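Beta-lactamase Rm3 (Uncultured bacterium, PDB 5IQK) hydrolyses the amide bond of beta-lactam antibiotics as a zinc-dependent, subclass B3 metallo-beta-lactamase, and so probably confers antibiotic resistance. Local coordinates at residues T23-M28 against S32-T37; N199-L204 against T259-R264. All coordinates share one frame; numbering follows the deposited sequence.

Contact 1. Residues T23-M28 against S32-T37; sequences TYYVGM and SSVLVT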
loop_
_atom_site.group_PDB
_atom_site.type_symbol
_atom_site.label_atom_id
_atom_site.label_comp_id
_atom_site.label_asym_id
_atom_site.label_seq_id
_atom_site.Cartn_x
_atom_site.Cartn_y
_atom_site.Cartn_z
ATOM N N THR A 23 15.175 2.939 -2.399
ATOM C CA THR A 23 13.873 2.290 -2.178
ATOM C C THR A 23 14.026 0.775 -2.016
ATOM O O THR A 23 14.555 0.112 -2.906
ATOM C CB THR A 23 12.900 2.575 -3.340
ATOM O OG1 THR A 23 12.684 3.989 -3.471
ATOM C CG2 THR A 23 11.542 1.867 -3.103
ATOM N N TYR A 24 13.553 0.235 -0.893
ATOM C CA TYR A 24 13.707 -1.197 -0.605
ATOM C C TYR A 24 12.367 -1.856 -0.311
ATOM O O TYR A 24 11.481 -1.210 0.248
ATOM C CB TYR A 24 14.598 -1.424 0.600
ATOM C CG TYR A 24 15.985 -0.846 0.459
ATOM C CD1 TYR A 24 17.055 -1.659 0.142
ATOM C CD2 TYR A 24 16.216 0.513 0.641
ATOM C CE1 TYR A 24 18.336 -1.140 0.013
ATOM C CE2 TYR A 24 17.491 1.033 0.516
ATOM C CZ TYR A 24 18.542 0.198 0.198
ATOM O OH TYR A 24 19.813 0.712 0.068
ATOM N N TYR A 25 12.254 -3.145 -0.620
ATOM C CA TYR A 25 11.093 -3.953 -0.208
ATOM C C TYR A 25 11.351 -4.643 1.137
ATOM O O TYR A 25 12.359 -5.333 1.295
ATOM C CB TYR A 25 10.769 -4.998 -1.269
ATOM C CG TYR A 25 9.444 -5.713 -1.034
ATOM C CD1 TYR A 25 8.250 -5.144 -1.448
ATOM C CD2 TYR A 25 9.401 -6.938 -0.388
ATOM C CE1 TYR A 25 7.029 -5.790 -1.241
ATOM C CE2 TYR A 25 8.171 -7.609 -0.179
ATOM C CZ TYR A 25 7.006 -7.016 -0.602
ATOM O OH TYR A 25 5.805 -7.651 -0.393
ATOM N N VAL A 26 10.455 -4.455 2.105
ATOM C CA VAL A 26 10.627 -5.060 3.428
ATOM C C VAL A 26 9.363 -5.791 3.892
ATOM O O VAL A 26 9.204 -6.079 5.085
ATOM C CB VAL A 26 11.020 -4.005 4.491
ATOM C CG1 VAL A 26 12.415 -3.471 4.215
ATOM C CG2 VAL A 26 10.016 -2.873 4.520
ATOM N N GLY A 27 8.493 -6.111 2.936
ATOM C CA GLY A 27 7.225 -6.751 3.226
ATOM C C GLY A 27 7.258 -8.276 3.229
ATOM O O GLY A 27 8.291 -8.905 3.487
ATOM N N MET A 28 6.091 -8.865 2.963
ATOM C CA MET A 28 5.875 -10.308 3.041
ATOM C C MET A 28 5.493 -10.847 1.658
ATOM O O MET A 28 5.432 -10.092 0.689
ATOM C CB MET A 28 4.772 -10.634 4.065
ATOM C CG MET A 28 5.149 -10.435 5.534
ATOM S SD MET A 28 5.634 -8.748 5.993
ATOM C CE MET A 28 4.220 -7.793 5.423
ATOM N N SER A 32 2.650 -5.864 0.828
ATOM C CA SER A 32 3.842 -5.047 0.615
ATOM C C SER A 32 4.128 -4.128 1.791
ATOM O O SER A 32 3.227 -3.707 2.511
ATOM C CB SER A 32 3.718 -4.215 -0.668
ATOM O OG SER A 32 3.623 -5.058 -1.812
ATOM N N SER A 33 5.410 -3.877 1.996
ATOM C CA SER A 33 5.883 -2.803 2.856
ATOM C C SER A 33 7.151 -2.295 2.192
ATOM O O SER A 33 7.945 -3.093 1.700
ATOM C CB SER A 33 6.153 -3.288 4.282
ATOM O OG SER A 33 6.574 -2.197 5.099
ATOM N N VAL A 34 7.329 -0.979 2.138
ATOM C CA VAL A 34 8.435 -0.399 1.386
ATOM C C VAL A 34 9.193 0.616 2.249
ATOM O O VAL A 34 8.582 1.455 2.921
ATOM C CB VAL A 34 7.926 0.280 0.075
ATOM C CG1 VAL A 34 9.022 1.133 -0.579
ATOM C CG2 VAL A 34 7.422 -0.778 -0.908
ATOM N N LEU A 35 10.518 0.528 2.209
ATOM C CA LEU A 35 11.398 1.426 2.951
ATOM C C LEU A 35 12.128 2.364 1.992
ATOM O O LEU A 35 12.742 1.920 1.024
ATOM C CB LEU A 35 12.397 0.614 3.778
ATOM C CG LEU A 35 13.309 1.371 4.744
ATOM C CD1 LEU A 35 12.511 1.884 5.935
ATOM C CD2 LEU A 35 14.463 0.456 5.194
ATOM N N VAL A 36 12.031 3.664 2.254
ATOM C CA VAL A 36 12.703 4.663 1.447
ATOM C C VAL A 36 13.659 5.429 2.367
ATOM O O VAL A 36 13.224 6.131 3.278
ATOM C CB VAL A 36 11.714 5.643 0.761
ATOM C CG1 VAL A 36 12.471 6.524 -0.237
ATOM C CG2 VAL A 36 10.559 4.886 0.084
ATOM N N THR A 37 14.954 5.289 2.125
ATOM C CA THR A 37 15.958 5.673 3.113
ATOM C C THR A 37 16.653 7.004 2.823
ATOM O O THR A 37 16.680 7.479 1.687
ATOM C CB THR A 37 17.048 4.598 3.221
ATOM O OG1 THR A 37 17.746 4.506 1.973
ATOM C CG2 THR A 37 16.436 3.227 3.563
HETATM O O HOH W 1 20.122 3.346 0.656
#
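Tyr24 and Leu35 form the hydrogen-bonded pair of this antiparallel hairpin: Tyr24 N gives its hydrogen to Leu35 O at 2.7 Å, and Leu35 N returns a bond of 2.8 Å to Tyr24 O. Two residues on, Val26 N donates to Ser33 O at 2.9 Å. Thr23 with Val36 and Tyr25 with Val34 are the non-hydrogen-bonded pairs. Their side chains share one face of the sheet, where Thr23 CG2 presses on Val34 CG1 at 3.6 Å. Tyr24 and Leu35 occupy the other face; here one water joins Tyr24 OH to Thr37 OG1.

Tyr25 has its CG anti to the backbone N (chi1 -170°), and its ring runs along Ser32. Ser32 OG sits at the ring edge, 3.5 Å from Tyr25 CE1, while Ser33 O lies over one face, offset toward the rim. The phenol hydroxyl, Tyr25 OH, donates to Met28 O at 2.7 Å, in the carbonyl plane, which ties the ring to the turn. Val26 CG2 packs against Ser33 OG at 3.6 Å.

Further out, Ser33 OG bonds to backbone oxygens of Ile45 and Asp46, and Ser32 OG to Ser221 O. Thr23 OG1 is hydrogen-bonded to Ser166 OG and Trp164 NE1, and Trp230 packs edge-to-face with the Tyr25 ring. The whole is a beta hairpin in the N-terminal sheet of the alpha-beta/beta-alpha sandwich characteristic of metallo-beta-lactamases.

Contact 2. Residues N199-L204 against T259-R264; sequences NALADL and TLLDSR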
loop_
_atom_site.group_PDB
_atom_site.type_symbol
_atom_site.label_atom_id
_atom_site.label_comp_id
_atom_site.label_asym_id
_atom_site.label_seq_id
_atom_site.Cartn_x
_atom_site.Cartn_y
_atom_site.Cartn_z
ATOM N N ASN A 199 -20.583 6.467 -3.363
ATOM C CA ASN A 199 -19.626 7.004 -4.324
ATOM C C ASN A 199 -18.636 5.976 -4.826
ATOM O O ASN A 199 -17.683 6.320 -5.516
ATOM C CB ASN A 199 -18.848 8.169 -3.723
ATOM C CG ASN A 199 -18.653 9.288 -4.712
ATOM O OD1 ASN A 199 -19.601 9.713 -5.347
ATOM N ND2 ASN A 199 -17.414 9.741 -4.882
ATOM N N ALA A 200 -18.872 4.711 -4.496
ATOM C CA ALA A 200 -17.908 3.660 -4.792
ATOM C C ALA A 200 -17.511 3.613 -6.277
ATOM O O ALA A 200 -16.312 3.534 -6.593
ATOM C CB ALA A 200 -18.452 2.294 -4.337
ATOM N N LEU A 201 -18.487 3.656 -7.184
ATOM C CA LEU A 201 -18.175 3.581 -8.616
ATOM C C LEU A 201 -17.480 4.835 -9.118
ATOM O O LEU A 201 -16.542 4.749 -9.906
ATOM C CB LEU A 201 -19.425 3.345 -9.458
ATOM C CG LEU A 201 -20.047 1.958 -9.337
ATOM C CD1 LEU A 201 -21.218 1.815 -10.301
ATOM C CD2 LEU A 201 -18.991 0.893 -9.598
ATOM N N ALA A 202 -17.951 5.999 -8.682
ATOM C CA ALA A 202 -17.296 7.249 -9.055
ATOM C C ALA A 202 -15.850 7.259 -8.541
ATOM O O ALA A 202 -14.928 7.689 -9.243
ATOM C CB ALA A 202 -18.070 8.436 -8.515
ATOM N N ASP A 203 -15.659 6.780 -7.316
ATOM C CA ASP A 203 -14.304 6.662 -6.752
ATOM C C ASP A 203 -13.391 5.759 -7.581
ATOM O O ASP A 203 -12.262 6.152 -7.924
ATOM C CB ASP A 203 -14.358 6.120 -5.323
ATOM C CG ASP A 203 -14.673 7.181 -4.303
ATOM O OD1 ASP A 203 -14.826 8.353 -4.694
ATOM O OD2 ASP A 203 -14.788 6.836 -3.112
ATOM N N LEU A 204 -13.864 4.553 -7.890
ATOM C CA LEU A 204 -13.069 3.612 -8.679
ATOM C C LEU A 204 -12.714 4.177 -10.050
ATOM O O LEU A 204 -11.557 4.092 -10.465
ATOM C CB LEU A 204 -13.805 2.276 -8.839
ATOM C CG LEU A 204 -13.782 1.281 -7.672
ATOM C CD1 LEU A 204 -14.808 0.180 -7.897
ATOM C CD2 LEU A 204 -12.390 0.677 -7.485
ATOM N N THR A 259 -10.959 -4.540 -15.770
ATOM C CA THR A 259 -11.468 -5.838 -16.176
ATOM C C THR A 259 -12.189 -6.513 -15.023
ATOM O O THR A 259 -13.296 -7.044 -15.194
ATOM C CB THR A 259 -10.327 -6.735 -16.677
ATOM O OG1 THR A 259 -9.764 -6.145 -17.853
ATOM C CG2 THR A 259 -10.830 -8.113 -17.018
ATOM N N LEU A 260 -11.558 -6.489 -13.852
ATOM C CA LEU A 260 -12.163 -7.048 -12.649
ATOM C C LEU A 260 -13.478 -6.321 -12.341
ATOM O O LEU A 260 -14.497 -6.959 -12.060
ATOM C CB LEU A 260 -11.185 -6.960 -11.469
ATOM C CG LEU A 260 -11.555 -7.510 -10.086
ATOM C CD1 LEU A 260 -10.313 -7.826 -9.282
ATOM C CD2 LEU A 260 -12.445 -6.576 -9.290
ATOM N N LEU A 261 -13.462 -4.989 -12.381
ATOM C CA LEU A 261 -14.694 -4.235 -12.103
ATOM C C LEU A 261 -15.830 -4.585 -13.077
ATOM O O LEU A 261 -16.990 -4.717 -12.661
ATOM C CB LEU A 261 -14.437 -2.724 -12.130
ATOM C CG LEU A 261 -15.691 -1.895 -11.824
ATOM C CD1 LEU A 261 -16.257 -2.241 -10.452
ATOM C CD2 LEU A 261 -15.405 -0.406 -11.917
ATOM N N ASP A 262 -15.512 -4.734 -14.363
ATOM C CA ASP A 262 -16.529 -5.090 -15.357
ATOM C C ASP A 262 -17.201 -6.413 -15.018
ATOM O O ASP A 262 -18.425 -6.546 -15.117
ATOM C CB ASP A 262 -15.927 -5.186 -16.761
ATOM C CG ASP A 262 -15.502 -3.840 -17.313
ATOM O OD1 ASP A 262 -16.051 -2.811 -16.868
ATOM O OD2 ASP A 262 -14.627 -3.817 -18.208
ATOM N N SER A 263 -16.394 -7.385 -14.609
ATOM C CA SER A 263 -16.909 -8.695 -14.220
ATOM C C SER A 263 -17.761 -8.602 -12.973
ATOM O O SER A 263 -18.798 -9.259 -12.868
ATOM C CB SER A 263 -15.769 -9.682 -13.974
ATOM O OG SER A 263 -15.115 -10.003 -15.180
ATOM N N ARG A 264 -17.291 -7.811 -12.016
ATOM C CA ARG A 264 -17.978 -7.648 -10.744
ATOM C C ARG A 264 -19.353 -7.017 -10.948
ATOM O O ARG A 264 -20.356 -7.516 -10.425
ATOM C CB ARG A 264 -17.121 -6.798 -9.793
ATOM C CG ARG A 264 -17.826 -6.354 -8.517
ATOM C CD ARG A 264 -18.259 -7.530 -7.670
ATOM N NE ARG A 264 -18.988 -7.083 -6.489
ATOM C CZ ARG A 264 -18.617 -7.312 -5.240
ATOM N NH1 ARG A 264 -17.517 -8.017 -4.991
ATOM N NH2 ARG A 264 -19.359 -6.846 -4.238
#
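Leu204 and Leu261 meet through their methyl ends, and this apolar touch carries most of the contact. Leu204 CD1 comes within 3.8 Å of Leu261 CD1 and 4.1 Å of Leu261 CD2, so a single methyl of one leucine faces both branches of the other. The two side chains approach at a slant, each leaving its helix toward the partner. Leu261 has CG anti to the backbone N (chi1 -179°), which extends the fork across to helix 200-212. Leu201, one turn before Leu204, adds a looser touch from its CD2 to Leu261 CD1 at 4.2 Å. Leu261 also touches Arg205 and Phe208 of helix 200-212.

Polar bonds stay within each segment or go to other neighbours; none crosses. At the start of helix 200-212, Asn199 holds the N-cap position, but its side chain makes no capping bond; Asn199 ND2 donates instead to Asp203 OD1 at 2.9 Å, meeting that oxygen from above the carboxylate plane. Asp203 OD2 is hydrogen-bonded to Tyr197 OH. On the other helix, Arg264 makes a salt bridge to Glu268 and a hydrogen bond to Ser185 OG.

Only 107 Å² is buried, with Leu204 CA and Leu261 CA 8.7 Å apart, and between 199-204 and 259-264 the touch is made by leucine methyls. With no polar bond across, the contact probably rests on dispersion and the exclusion of water.

Contact 1 comes first along the chain and is complete before contact 2 begins. Their centres lie 29 Å apart, on opposite sides of the chain's centre, and their nearest atoms are about 16 Å from each other. No strand or helix is common to both. Contact 1 joins neighbouring strands in the seven-stranded mixed sheet, whereas contact 2 brings together helices 200-212 and 249-269 from the later part of the chain. The side chain of Ser32 is about 9 Å, and that of Leu204 about 11 Å, from a bound zinc; neither contact supplies a ligand. One is a local hairpin, the other joins helices distant in sequence, so they belong to different parts of the fold.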